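Superoxide dismutase (Chaetomium thermophilum, PDB 4BR6) probably protects the cell from toxic oxygen radicals by converting superoxide into hydrogen peroxide and molecular oxygen at a bound manganese ion. Local coordinates at residues 3-8 and 76-81; 40-45 and 62-67; 116-121 and 125-130; 157-162 and 179-184. All blocks are in the same frame, centred on the assembly; numbering follows the deposited sequence.

Contact 1 of 4, residues 3-8 and 76-81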
loop_
_atom_site.group_PDB
_atom_site.type_symbol
_atom_site.label_atom_id
_atom_site.label_comp_id
_atom_site.label_asym_id
_atom_site.label_seq_id
_atom_site.Cartn_x
_atom_site.Cartn_y
_atom_site.Cartn_z
ATOM N N THR B 3 26.892 9.769 -1.406
ATOM C CA THR B 3 27.136 11.174 -1.736
ATOM C C THR B 3 26.178 11.651 -2.827
ATOM O O THR B 3 25.746 10.867 -3.669
ATOM C CB THR B 3 28.592 11.386 -2.225
ATOM O OG1 THR B 3 28.790 10.699 -3.460
ATOM C CG2 THR B 3 29.569 10.874 -1.207
ATOM N N LEU B 4 25.846 12.937 -2.804
ATOM C CA LEU B 4 25.032 13.538 -3.851
ATOM C C LEU B 4 25.903 13.690 -5.088
ATOM O O LEU B 4 26.947 14.349 -5.021
ATOM C CB LEU B 4 24.554 14.924 -3.417
ATOM C CG LEU B 4 23.727 15.722 -4.424
ATOM C CD1 LEU B 4 22.308 15.219 -4.445
ATOM C CD2 LEU B 4 23.771 17.204 -4.093
ATOM N N PRO B 5 25.488 13.100 -6.223
ATOM C CA PRO B 5 26.274 13.306 -7.439
ATOM C C PRO B 5 26.085 14.730 -7.962
ATOM O O PRO B 5 25.011 15.299 -7.779
ATOM C CB PRO B 5 25.679 12.281 -8.410
ATOM C CG PRO B 5 24.253 12.124 -7.958
ATOM C CD PRO B 5 24.246 12.344 -6.477
ATOM N N ASP B 6 27.109 15.311 -8.578
ATOM C CA ASP B 6 26.947 16.585 -9.264
ATOM C C ASP B 6 26.231 16.342 -10.583
ATOM O O ASP B 6 26.325 15.258 -11.146
ATOM C CB ASP B 6 28.305 17.220 -9.569
ATOM C CG ASP B 6 28.933 17.887 -8.364
ATOM O OD1 ASP B 6 28.214 18.264 -7.419
ATOM O OD2 ASP B 6 30.165 18.045 -8.378
ATOM N N LEU B 7 25.523 17.349 -11.079
ATOM C CA LEU B 7 25.002 17.311 -12.430
ATOM C C LEU B 7 26.156 17.490 -13.428
ATOM O O LEU B 7 27.244 17.935 -13.059
ATOM C CB LEU B 7 23.975 18.418 -12.618
ATOM C CG LEU B 7 22.794 18.423 -11.645
ATOM C CD1 LEU B 7 21.897 19.577 -11.964
ATOM C CD2 LEU B 7 22.027 17.110 -11.712
ATOM N N LYS B 8 25.898 17.134 -14.686
ATOM C CA LYS B 8 26.866 17.258 -15.769
ATOM C C LYS B 8 26.672 18.574 -16.528
ATOM O O LYS B 8 27.343 18.836 -17.526
ATOM C CB LYS B 8 26.736 16.064 -16.721
ATOM C CG LYS B 8 27.043 14.724 -16.058
ATOM C CD LYS B 8 27.182 13.578 -17.055
ATOM C CE LYS B 8 25.898 13.331 -17.843
ATOM N NZ LYS B 8 25.869 11.975 -18.486
ATOM N N LEU B 76 19.618 8.194 -11.272
ATOM C CA LEU B 76 19.317 7.817 -12.649
ATOM C C LEU B 76 18.603 8.928 -13.424
ATOM O O LEU B 76 18.864 9.114 -14.604
ATOM C CB LEU B 76 18.457 6.560 -12.691
ATOM C CG LEU B 76 19.085 5.280 -12.151
ATOM C CD1 LEU B 76 18.051 4.168 -12.241
ATOM C CD2 LEU B 76 20.333 4.902 -12.900
ATOM N N PHE B 77 17.695 9.644 -12.764
ATOM C CA PHE B 77 16.956 10.740 -13.397
ATOM C C PHE B 77 17.912 11.776 -14.016
ATOM O O PHE B 77 17.808 12.091 -15.194
ATOM C CB PHE B 77 16.027 11.422 -12.382
ATOM C CG PHE B 77 15.025 12.377 -12.992
ATOM C CD1 PHE B 77 14.338 12.062 -14.158
ATOM C CD2 PHE B 77 14.741 13.586 -12.372
ATOM C CE1 PHE B 77 13.419 12.940 -14.692
ATOM C CE2 PHE B 77 13.813 14.463 -12.916
ATOM C CZ PHE B 77 13.157 14.138 -14.063
ATOM N N TRP B 78 18.848 12.293 -13.226
ATOM C CA TRP B 78 19.774 13.295 -13.729
ATOM C C TRP B 78 20.555 12.775 -14.923
ATOM O O TRP B 78 20.810 13.512 -15.881
ATOM C CB TRP B 78 20.776 13.718 -12.657
ATOM C CG TRP B 78 20.208 14.101 -11.344
ATOM C CD1 TRP B 78 20.715 13.771 -10.141
ATOM C CD2 TRP B 78 19.039 14.895 -11.086
ATOM N NE1 TRP B 78 19.944 14.290 -9.150
ATOM C CE2 TRP B 78 18.903 14.980 -9.697
ATOM C CE3 TRP B 78 18.092 15.522 -11.889
ATOM C CZ2 TRP B 78 17.866 15.675 -9.087
ATOM C CZ3 TRP B 78 17.066 16.216 -11.283
ATOM C CH2 TRP B 78 16.961 16.286 -9.899
ATOM N N GLU B 79 20.941 11.505 -14.845
ATOM C CA GLU B 79 21.716 10.868 -15.896
ATOM C C GLU B 79 20.962 10.770 -17.209
ATOM O O GLU B 79 21.593 10.812 -18.268
ATOM C CB GLU B 79 22.120 9.462 -15.478
ATOM C CG GLU B 79 23.116 9.394 -14.363
ATOM C CD GLU B 79 23.490 7.955 -14.060
ATOM O OE1 GLU B 79 22.872 7.049 -14.666
ATOM O OE2 GLU B 79 24.387 7.722 -13.227
ATOM N N ASN B 80 19.632 10.617 -17.159
ATOM C CA ASN B 80 18.854 10.555 -18.411
ATOM C C ASN B 80 18.200 11.887 -18.778
ATOM O O ASN B 80 17.188 11.934 -19.464
ATOM C CB ASN B 80 17.896 9.326 -18.523
ATOM C CG ASN B 80 16.666 9.380 -17.597
ATOM O OD1 ASN B 80 16.439 8.457 -16.809
ATOM N ND2 ASN B 80 15.837 10.414 -17.740
ATOM N N LEU B 81 18.826 12.967 -18.321
ATOM C CA LEU B 81 18.450 14.321 -18.699
ATOM C C LEU B 81 19.687 15.006 -19.288
ATOM O O LEU B 81 20.802 14.818 -18.798
ATOM C CB LEU B 81 17.946 15.137 -17.500
ATOM C CG LEU B 81 16.576 14.815 -16.893
ATOM C CD1 LEU B 81 16.331 15.680 -15.689
ATOM C CD2 LEU B 81 15.440 14.990 -17.898
HETATM O O HOH W 1 23.224 12.705 -19.229
#

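Contact 2 of 4, residues 40-45 and 62-67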
loop_
_atom_site.group_PDB
_atom_site.type_symbol
_atom_site.label_atom_id
_atom_site.label_comp_id
_atom_site.label_asym_id
_atom_site.label_seq_id
_atom_site.Cartn_x
_atom_site.Cartn_y
_atom_site.Cartn_z
ATOM N N SER B 40 21.925 8.031 7.316
ATOM C CA SER B 40 21.362 7.990 8.669
ATOM C C SER B 40 20.655 6.665 8.973
ATOM O O SER B 40 20.820 6.090 10.049
ATOM C CB SER B 40 20.380 9.137 8.869
ATOM O OG SER B 40 19.582 8.920 10.022
ATOM N N ALA B 41 19.870 6.185 8.014
ATOM C CA ALA B 41 19.185 4.905 8.138
ATOM C C ALA B 41 20.189 3.772 8.281
ATOM O O ALA B 41 20.014 2.886 9.111
ATOM C CB ALA B 41 18.280 4.659 6.919
ATOM N N LEU B 42 21.234 3.796 7.460
ATOM C CA LEU B 42 22.236 2.732 7.459
ATOM C C LEU B 42 23.097 2.739 8.728
ATOM O O LEU B 42 23.466 1.677 9.228
ATOM C CB LEU B 42 23.111 2.814 6.207
ATOM C CG LEU B 42 22.461 2.236 4.942
ATOM C CD1 LEU B 42 23.303 2.522 3.733
ATOM C CD2 LEU B 42 22.213 0.729 5.054
ATOM N N GLU B 43 23.398 3.927 9.248
ATOM C CA GLU B 43 24.134 4.064 10.505
ATOM C C GLU B 43 23.298 3.562 11.673
ATOM O O GLU B 43 23.771 2.793 12.515
ATOM C CB GLU B 43 24.512 5.525 10.748
ATOM C CG GLU B 43 25.745 5.977 9.992
ATOM C CD GLU B 43 25.900 7.489 9.920
ATOM O OE1 GLU B 43 25.466 8.193 10.863
ATOM O OE2 GLU B 43 26.464 7.966 8.909
ATOM N N ALA B 44 22.046 3.990 11.714
ATOM C CA ALA B 44 21.149 3.599 12.786
ATOM C C ALA B 44 20.898 2.081 12.783
ATOM O O ALA B 44 20.728 1.479 13.844
ATOM C CB ALA B 44 19.849 4.364 12.683
ATOM N N THR B 45 20.880 1.472 11.596
ATOM C CA THR B 45 20.701 0.022 11.459
ATOM C C THR B 45 21.885 -0.777 12.016
ATOM O O THR B 45 21.698 -1.813 12.657
ATOM C CB THR B 45 20.510 -0.412 9.966
ATOM O OG1 THR B 45 19.240 0.047 9.478
ATOM C CG2 THR B 45 20.585 -1.949 9.812
ATOM N N PRO B 62 11.314 1.214 6.553
ATOM C CA PRO B 62 10.652 2.246 5.731
ATOM C C PRO B 62 11.565 3.391 5.278
ATOM O O PRO B 62 11.552 3.747 4.098
ATOM C CB PRO B 62 9.569 2.789 6.665
ATOM C CG PRO B 62 9.223 1.634 7.539
ATOM C CD PRO B 62 10.536 0.917 7.770
ATOM N N LEU B 63 12.342 3.956 6.193
ATOM C CA LEU B 63 13.289 5.011 5.843
ATOM C C LEU B 63 14.403 4.555 4.898
ATOM O O LEU B 63 14.848 5.325 4.050
ATOM C CB LEU B 63 13.894 5.602 7.109
ATOM C CG LEU B 63 12.928 6.471 7.914
ATOM C CD1 LEU B 63 13.390 6.612 9.366
ATOM C CD2 LEU B 63 12.767 7.848 7.245
ATOM N N LEU B 64 14.870 3.322 5.045
ATOM C CA LEU B 64 15.874 2.787 4.131
ATOM C C LEU B 64 15.295 2.664 2.719
ATOM O O LEU B 64 15.944 3.026 1.727
ATOM C CB LEU B 64 16.385 1.421 4.588
ATOM C CG LEU B 64 17.356 0.741 3.602
ATOM C CD1 LEU B 64 18.616 1.594 3.343
ATOM C CD2 LEU B 64 17.732 -0.652 4.094
ATOM N N ASN B 65 14.066 2.163 2.634
ATOM C CA ASN B 65 13.368 2.057 1.353
ATOM C C ASN B 65 13.181 3.423 0.729
ATOM O O ASN B 65 13.522 3.640 -0.437
ATOM C CB ASN B 65 12.007 1.368 1.539
ATOM C CG ASN B 65 11.220 1.231 0.233
ATOM O OD1 ASN B 65 11.543 0.410 -0.618
ATOM N ND2 ASN B 65 10.160 2.015 0.096
ATOM N N PHE B 66 12.645 4.349 1.520
ATOM C CA PHE B 66 12.269 5.668 1.022
ATOM C C PHE B 66 13.485 6.473 0.577
ATOM O O PHE B 66 13.535 6.969 -0.560
ATOM C CB PHE B 66 11.498 6.436 2.104
ATOM C CG PHE B 66 11.029 7.806 1.675
ATOM C CD1 PHE B 66 10.127 7.965 0.641
ATOM C CD2 PHE B 66 11.472 8.935 2.337
ATOM C CE1 PHE B 66 9.701 9.218 0.261
ATOM C CE2 PHE B 66 11.038 10.200 1.957
ATOM C CZ PHE B 66 10.155 10.337 0.921
ATOM N N HIS B 67 14.458 6.604 1.474
ATOM C CA HIS B 67 15.658 7.379 1.195
ATOM C C HIS B 67 16.587 6.636 0.257
ATOM O O HIS B 67 17.241 7.244 -0.581
ATOM C CB HIS B 67 16.383 7.713 2.491
ATOM C CG HIS B 67 15.649 8.699 3.336
ATOM N ND1 HIS B 67 15.309 9.954 2.885
ATOM C CD2 HIS B 67 15.150 8.601 4.589
ATOM C CE1 HIS B 67 14.648 10.596 3.833
ATOM N NE2 HIS B 67 14.541 9.797 4.877
#

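Contact 3 of 4, residues 116-121 and 125-130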
loop_
_atom_site.group_PDB
_atom_site.type_symbol
_atom_site.label_atom_id
_atom_site.label_comp_id
_atom_site.label_asym_id
_atom_site.label_seq_id
_atom_site.Cartn_x
_atom_site.Cartn_y
_atom_site.Cartn_z
ATOM N N ALA B 116 0.522 8.830 -20.592
ATOM C CA ALA B 116 -0.699 8.407 -19.919
ATOM C C ALA B 116 -0.393 7.809 -18.547
ATOM O O ALA B 116 -1.066 8.116 -17.563
ATOM C CB ALA B 116 -1.450 7.403 -20.773
ATOM N N ALA B 117 0.615 6.946 -18.485
ATOM C CA ALA B 117 1.002 6.304 -17.235
ATOM C C ALA B 117 1.380 7.338 -16.192
ATOM O O ALA B 117 1.059 7.182 -15.025
ATOM C CB ALA B 117 2.162 5.372 -17.463
ATOM N N LEU B 118 2.067 8.391 -16.618
ATOM C CA LEU B 118 2.464 9.455 -15.709
ATOM C C LEU B 118 1.221 10.173 -15.213
ATOM O O LEU B 118 1.101 10.483 -14.020
ATOM C CB LEU B 118 3.393 10.431 -16.419
ATOM C CG LEU B 118 4.802 9.922 -16.736
ATOM C CD1 LEU B 118 5.370 10.702 -17.922
ATOM C CD2 LEU B 118 5.741 10.026 -15.502
ATOM N N THR B 119 0.297 10.423 -16.143
ATOM C CA THR B 119 -0.957 11.133 -15.866
ATOM C C THR B 119 -1.864 10.361 -14.914
ATOM O O THR B 119 -2.657 10.958 -14.200
ATOM C CB THR B 119 -1.739 11.428 -17.186
ATOM O OG1 THR B 119 -1.148 12.549 -17.855
ATOM C CG2 THR B 119 -3.205 11.745 -16.919
ATOM N N GLY B 120 -1.753 9.036 -14.923
ATOM C CA GLY B 120 -2.604 8.184 -14.114
ATOM C C GLY B 120 -2.040 7.887 -12.734
ATOM O O GLY B 120 -2.674 7.195 -11.939
ATOM N N ILE B 121 -0.852 8.402 -12.435
ATOM C CA ILE B 121 -0.268 8.210 -11.110
ATOM C C ILE B 121 -1.077 9.042 -10.124
ATOM O O ILE B 121 -1.299 10.232 -10.346
ATOM C CB ILE B 121 1.239 8.606 -11.047
ATOM C CG1 ILE B 121 2.072 7.664 -11.931
ATOM C CG2 ILE B 121 1.761 8.581 -9.605
ATOM C CD1 ILE B 121 3.492 8.114 -12.152
ATOM N N GLY B 125 4.874 9.713 -7.456
ATOM C CA GLY B 125 5.398 8.513 -8.065
ATOM C C GLY B 125 6.271 8.776 -9.271
ATOM O O GLY B 125 6.571 9.920 -9.597
ATOM N N TRP B 126 6.671 7.691 -9.925
ATOM C CA TRP B 126 7.612 7.732 -11.015
ATOM C C TRP B 126 7.077 6.824 -12.093
ATOM O O TRP B 126 6.483 5.796 -11.784
ATOM C CB TRP B 126 8.946 7.137 -10.571
ATOM C CG TRP B 126 9.777 7.999 -9.685
ATOM C CD1 TRP B 126 9.654 8.150 -8.340
ATOM C CD2 TRP B 126 10.880 8.818 -10.081
ATOM N NE1 TRP B 126 10.607 9.023 -7.871
ATOM C CE2 TRP B 126 11.369 9.448 -8.922
ATOM C CE3 TRP B 126 11.501 9.079 -11.300
ATOM C CZ2 TRP B 126 12.447 10.314 -8.950
ATOM C CZ3 TRP B 126 12.567 9.944 -11.322
ATOM C CH2 TRP B 126 13.031 10.548 -10.156
ATOM N N ALA B 127 7.323 7.172 -13.352
ATOM C CA ALA B 127 7.151 6.210 -14.445
ATOM C C ALA B 127 8.517 5.902 -15.057
ATOM O O ALA B 127 9.388 6.779 -15.142
ATOM C CB ALA B 127 6.179 6.724 -15.513
ATOM N N TRP B 128 8.684 4.646 -15.471
ATOM C CA TRP B 128 9.933 4.150 -16.019
ATOM C C TRP B 128 9.679 3.353 -17.274
ATOM O O TRP B 128 8.697 2.623 -17.355
ATOM C CB TRP B 128 10.619 3.221 -15.031
ATOM C CG TRP B 128 10.997 3.884 -13.739
ATOM C CD1 TRP B 128 10.214 4.063 -12.646
ATOM C CD2 TRP B 128 12.266 4.466 -13.427
ATOM N NE1 TRP B 128 10.916 4.716 -11.661
ATOM C CE2 TRP B 128 12.176 4.977 -12.119
ATOM C CE3 TRP B 128 13.465 4.605 -14.127
ATOM C CZ2 TRP B 128 13.238 5.614 -11.501
ATOM C CZ3 TRP B 128 14.521 5.237 -13.509
ATOM C CH2 TRP B 128 14.401 5.733 -12.211
ATOM N N LEU B 129 10.566 3.513 -18.252
ATOM C CA LEU B 129 10.789 2.499 -19.265
ATOM C C LEU B 129 11.742 1.488 -18.627
ATOM O O LEU B 129 12.826 1.857 -18.173
ATOM C CB LEU B 129 11.449 3.111 -20.502
ATOM C CG LEU B 129 11.967 2.138 -21.567
ATOM C CD1 LEU B 129 10.840 1.273 -22.115
ATOM C CD2 LEU B 129 12.651 2.913 -22.679
ATOM N N ALA B 130 11.355 0.221 -18.566
ATOM C CA ALA B 130 12.203 -0.784 -17.935
ATOM C C ALA B 130 12.366 -1.997 -18.836
ATOM O O ALA B 130 11.550 -2.229 -19.721
ATOM C CB ALA B 130 11.650 -1.193 -16.591
#

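Contact 4 of 4, residues 157-162 and 179-184. With MN3 (manganese (III) ion), chain I.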
loop_
_atom_site.group_PDB
_atom_site.type_symbol
_atom_site.label_atom_id
_atom_site.label_comp_id
_atom_site.label_asym_id
_atom_site.label_seq_id
_atom_site.Cartn_x
_atom_site.Cartn_y
_atom_site.Cartn_z
ATOM N N MET B 157 14.943 4.409 -18.275
ATOM C CA MET B 157 14.612 5.811 -18.462
ATOM C C MET B 157 13.468 6.155 -17.524
ATOM O O MET B 157 12.406 5.561 -17.618
ATOM C CB MET B 157 14.212 6.056 -19.918
ATOM C CG MET B 157 14.152 7.518 -20.318
ATOM S SD MET B 157 12.780 8.411 -19.564
ATOM C CE MET B 157 11.388 7.836 -20.559
ATOM N N GLY B 158 13.696 7.104 -16.622
ATOM C CA GLY B 158 12.687 7.504 -15.659
ATOM C C GLY B 158 12.237 8.941 -15.825
ATOM O O GLY B 158 13.009 9.797 -16.256
ATOM N N ILE B 159 10.965 9.180 -15.509
ATOM C CA ILE B 159 10.404 10.516 -15.387
ATOM C C ILE B 159 9.709 10.654 -14.031
ATOM O O ILE B 159 8.804 9.888 -13.693
ATOM C CB ILE B 159 9.387 10.803 -16.504
ATOM C CG1 ILE B 159 10.087 10.697 -17.866
ATOM C CG2 ILE B 159 8.765 12.181 -16.312
ATOM C CD1 ILE B 159 9.183 10.826 -19.100
ATOM N N ASP B 160 10.158 11.635 -13.258
ATOM C CA ASP B 160 9.663 11.906 -11.916
ATOM C C ASP B 160 8.312 12.605 -11.988
ATOM O O ASP B 160 8.177 13.598 -12.700
ATOM C CB ASP B 160 10.663 12.833 -11.260
ATOM C CG ASP B 160 10.376 13.091 -9.817
ATOM O OD1 ASP B 160 9.429 12.531 -9.224
ATOM O OD2 ASP B 160 11.148 13.873 -9.277
ATOM N N ALA B 161 7.325 12.102 -11.246
ATOM C CA ALA B 161 5.966 12.647 -11.315
ATOM C C ALA B 161 5.507 13.261 -10.008
ATOM O O ALA B 161 4.353 13.641 -9.893
ATOM C CB ALA B 161 4.959 11.574 -11.780
ATOM N N TRP B 162 6.401 13.351 -9.024
ATOM C CA TRP B 162 6.121 14.117 -7.817
ATOM C C TRP B 162 5.873 15.558 -8.243
ATOM O O TRP B 162 6.445 16.018 -9.219
ATOM C CB TRP B 162 7.305 14.104 -6.845
ATOM C CG TRP B 162 7.543 12.811 -6.114
ATOM C CD1 TRP B 162 7.755 11.579 -6.659
ATOM C CD2 TRP B 162 7.626 12.638 -4.693
ATOM N NE1 TRP B 162 7.940 10.651 -5.668
ATOM C CE2 TRP B 162 7.874 11.278 -4.455
ATOM C CE3 TRP B 162 7.502 13.507 -3.608
ATOM C CZ2 TRP B 162 7.996 10.756 -3.164
ATOM C CZ3 TRP B 162 7.624 12.982 -2.326
ATOM C CH2 TRP B 162 7.875 11.629 -2.118
ATOM N N GLU B 179 4.752 16.452 -21.397
ATOM C CA GLU B 179 5.009 16.633 -22.827
ATOM C C GLU B 179 6.353 17.321 -23.070
ATOM O O GLU B 179 7.122 16.907 -23.936
ATOM C CB GLU B 179 3.899 17.455 -23.473
ATOM C CG GLU B 179 4.114 17.758 -24.946
ATOM C CD GLU B 179 3.989 16.531 -25.834
ATOM O OE1 GLU B 179 3.588 15.462 -25.328
ATOM O OE2 GLU B 179 4.284 16.634 -27.046
ATOM N N ALA B 180 6.621 18.375 -22.301
ATOM C CA ALA B 180 7.841 19.155 -22.448
ATOM C C ALA B 180 9.131 18.355 -22.167
ATOM O O ALA B 180 10.140 18.553 -22.846
ATOM C CB ALA B 180 7.785 20.400 -21.552
ATOM N N ILE B 181 9.109 17.450 -21.191
ATOM C CA ILE B 181 10.360 16.838 -20.720
ATOM C C ILE B 181 11.061 15.987 -21.782
ATOM O O ILE B 181 12.266 15.779 -21.723
ATOM C CB ILE B 181 10.140 15.986 -19.438
ATOM C CG1 ILE B 181 11.485 15.596 -18.805
ATOM C CG2 ILE B 181 9.299 14.758 -19.763
ATOM C CD1 ILE B 181 11.362 15.031 -17.392
ATOM N N TRP B 182 10.305 15.483 -22.744
ATOM C CA TRP B 182 10.894 14.657 -23.791
ATOM C C TRP B 182 11.980 15.401 -24.549
ATOM O O TRP B 182 12.853 14.782 -25.141
ATOM C CB TRP B 182 9.816 14.151 -24.751
ATOM C CG TRP B 182 8.841 13.262 -24.038
ATOM C CD1 TRP B 182 7.701 13.650 -23.424
ATOM C CD2 TRP B 182 8.955 11.849 -23.824
ATOM N NE1 TRP B 182 7.081 12.573 -22.846
ATOM C CE2 TRP B 182 7.834 11.453 -23.075
ATOM C CE3 TRP B 182 9.896 10.886 -24.187
ATOM C CZ2 TRP B 182 7.614 10.133 -22.697
ATOM C CZ3 TRP B 182 9.679 9.573 -23.806
ATOM C CH2 TRP B 182 8.546 9.209 -23.070
ATOM N N ASN B 183 11.923 16.732 -24.514
ATOM C CA ASN B 183 12.920 17.562 -25.176
ATOM C C ASN B 183 14.293 17.530 -24.534
ATOM O O ASN B 183 15.269 17.972 -25.147
ATOM C CB ASN B 183 12.457 19.012 -25.242
ATOM C CG ASN B 183 11.347 19.207 -26.230
ATOM O OD1 ASN B 183 11.579 19.225 -27.440
ATOM N ND2 ASN B 183 10.129 19.340 -25.729
ATOM N N VAL B 184 14.362 17.017 -23.309
ATOM C CA VAL B 184 15.616 16.969 -22.567
ATOM C C VAL B 184 15.967 15.569 -22.039
ATOM O O VAL B 184 16.774 15.450 -21.129
ATOM C CB VAL B 184 15.625 17.998 -21.388
ATOM C CG1 VAL B 184 15.699 19.435 -21.924
ATOM C CG2 VAL B 184 14.407 17.825 -20.498
HETATM MN MN MN3 I . 11.901 14.038 -7.227
HETATM O O HOH W 2 10.633 12.663 -5.537
#

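Contact 1 of 4, residues 3-8 and 76-81
Trp78 receives the N-terminal chain on its indole ring, chiefly through Leu7, and the contact can be followed outward along the tryptophan. Its CB already lies 3.7 Å from Leu7 CD2. At CG the same methyl comes closest, with Leu7 CD2 to Trp78 CG at 3.5 Å; CD1 and CD2 of the ring lie only slightly farther from it. The methyl therefore sits over one face of the five-membered ring, 23° off the normal through its centroid, which is the geometry of a CH-pi contact. Leu7 reaches this spot because its CG stands beside the backbone N (chi1 -56°) and its chain is then extended. At the edge of the indole, near the ring plane, Pro5 CG approaches Trp78 CD1 more loosely, at 4.5 Å. In the alpha-hairpin domain, this places the irregular N-terminal segment over the end of helix 61-79. Farther along the indole, Trp78 NE1 is hydrogen-bonded to His31 ND1 of helix 20-50, and the rings of the manganese ligand His26 and of His27 meet Trp78 edge-to-face. Beyond Leu7 the contact turns polar. Lys8 NZ donates to a water at 2.8 Å. That water donates in turn to Glu79 O, at 2.7 Å, and to Leu81 O, bridging the lysine to carbonyls at the helix end. The carboxylate of Glu79 has its salt bridge with Arg193 instead.

Contact 2 of 4, residues 40-45 and 62-67
Ala41 and Leu64 are the nearest pair, CA to CA, between two helical segments whose axes approach to 9.2 Å and run nearly antiparallel, at 152°. The side chains carrying the contact are turned in different ways. Ala41 points its single methyl toward the opposing helix, where it rests on backbone as much as on side chain: Ala41 CB is 4.1 Å from Leu64 N, and it also lies 4.4 Å from Leu64 CB and 4.5 Å from Leu63 CB. Such a short residue lets the backbones come near, with the Ala41 and Leu64 CA atoms 5.6 Å apart. Leu42 and Leu64 start out less directly and find each other only at their ends, crossing at a slant so that Leu42 CD2 meets Leu64 CD1 at 4.1 Å. Leu64 sends its CG anti to the backbone N (chi1 175°), whereas Leu42 holds CG beside its own N, and the two branches meet to one side of the alanine. These are the two long helices of the alpha-hairpin domain, 20-50 and 61-79. A second subunit adds to the packing, Glu49 of that chain against Leu42 and its Ala57 against Leu64, so the hairpin also takes part in the tetramer. The hydroxyl of Thr45 turns back into its own helix: Thr45 OG1 bonds to Ala41 O at 3.0 Å, reaching that oxygen from the face opposite to Thr45 N. With carbon alone meeting carbon and backbone between the segments, their alignment rests on shape and on burial of apolar surface rather than on directed polar bonds.

Contact 3 of 4, residues 116-121 and 125-130
Leu118 and Ile121 press on the strand that follows them, at Ala127 and at Gly125-Trp126 respectively. Leu118 CD2 meets Ala127 CB at 3.3 Å, tighter than usual van der Waals contact, with CG of the same leucine 3.7 Å from that methyl. Ile121 divides its branches. CG2, anti to the backbone N, lies 3.9 Å from Gly125 N and 4.0 Å from Gly125 CA, where the glycine has no side chain to oppose it; CD1 at the other end reaches the peptide of Trp126, 3.8 Å from Trp126 O. Cut back to an alanine, Ile121 would lose both branches, which would probably open a gap between the loop and the strand and leave Gly125 and the Trp126 carbonyl without this cover. The next shell fixes these positions. Ala127 is hydrogen-bonded through its backbone to Ile159 of the adjacent strand and Gly125 to Ala161, while Leu118 also packs on Ile159 and Ile121 on Thr142 of the strand on the other side. Side chains alternate along 126-128: Ala127 faces the helix, whereas Trp126 and Trp128 point away from it. Trp126 NE1 is hydrogen-bonded to Gln146 OE1, and its ring meets that of the manganese ligand His74 edge-to-face. Helix 107-119 on one face of an antiparallel three-stranded sheet, with tryptophan beside the metal on the other, is the layout of the C-terminal domain in iron/manganese superoxide dismutases.

Contact 4 of 4, residues 157-162 and 179-184
Ile159 is the centre of the packing, its CD1 meeting both Ile181 and Trp182 and its CG2 meeting Ile181 again. CD1 touches Ile181 CG2 at 4.0 Å and at the same time stands over one face of the Trp182 ring, offset toward the rim, 4.0 Å from Trp182 CZ2. The other branch, Ile159 CG2, meets Ile181 CD1 at 4.0 Å, and the two isoleucines slide past each other in opposite directions. With CG1 of Ile181 anti to the backbone N (chi1 -168°), its CD1 reaches Ile159 CG2, while its CG2, set between N and the carbonyl carbon, faces Ile159 CD1. Met157 makes a slighter contact. Bent at chi2 and chi3, it brings only its CE methyl to the six-membered ring, 4.0 Å from Trp182 CH2, at an oblique approach. Away from this apolar patch the segments part. On the outer side, exposed Glu179 pairs with Arg111 in a salt bridge, and the partly exposed Asn183 turns back, its ND2 bonding to Ala180 O. On the inner side Asp160 leads off to the manganese ion, which its OD2 binds at 2.2 Å alongside His26, His74, His164 and a water. Its second oxygen closes an Asx turn: Trp162 N reaches Asp160 OD1 at 3.1 Å, from 50° above the carboxylate plane. The strand end 157-160 thus lies with the metal site to one side and residues 181-182, which follow from helix 174-180, to the other, while Met114 of helix 107-119 and Trp187 and Val190 of helix 187-195 close around Met157.

In the fold
From the N terminus, contact 1 closes the widest loop, where the end of helix 61-79 returns to residues 3-8. Contact 2 is nested within it, pairing the two long helices of the alpha-hairpin domain. Contacts 3 and 4 follow in series, and no two loops cross. Contact 3 closes a short turn from helix 107-119 into strand 125-132; contact 4 joins strand 153-160 to residues 179-184. The last two share a sheet, strands 125-132 and 153-160 being neighbours in it, with Leu129 N probably bonded to Met157 O. The domains meet where Phe77 of contact 1 packs on Trp126 and Asn80 OD1 probably accepts from Gly158 N, and where Phe66 of contact 2 touches Trp162.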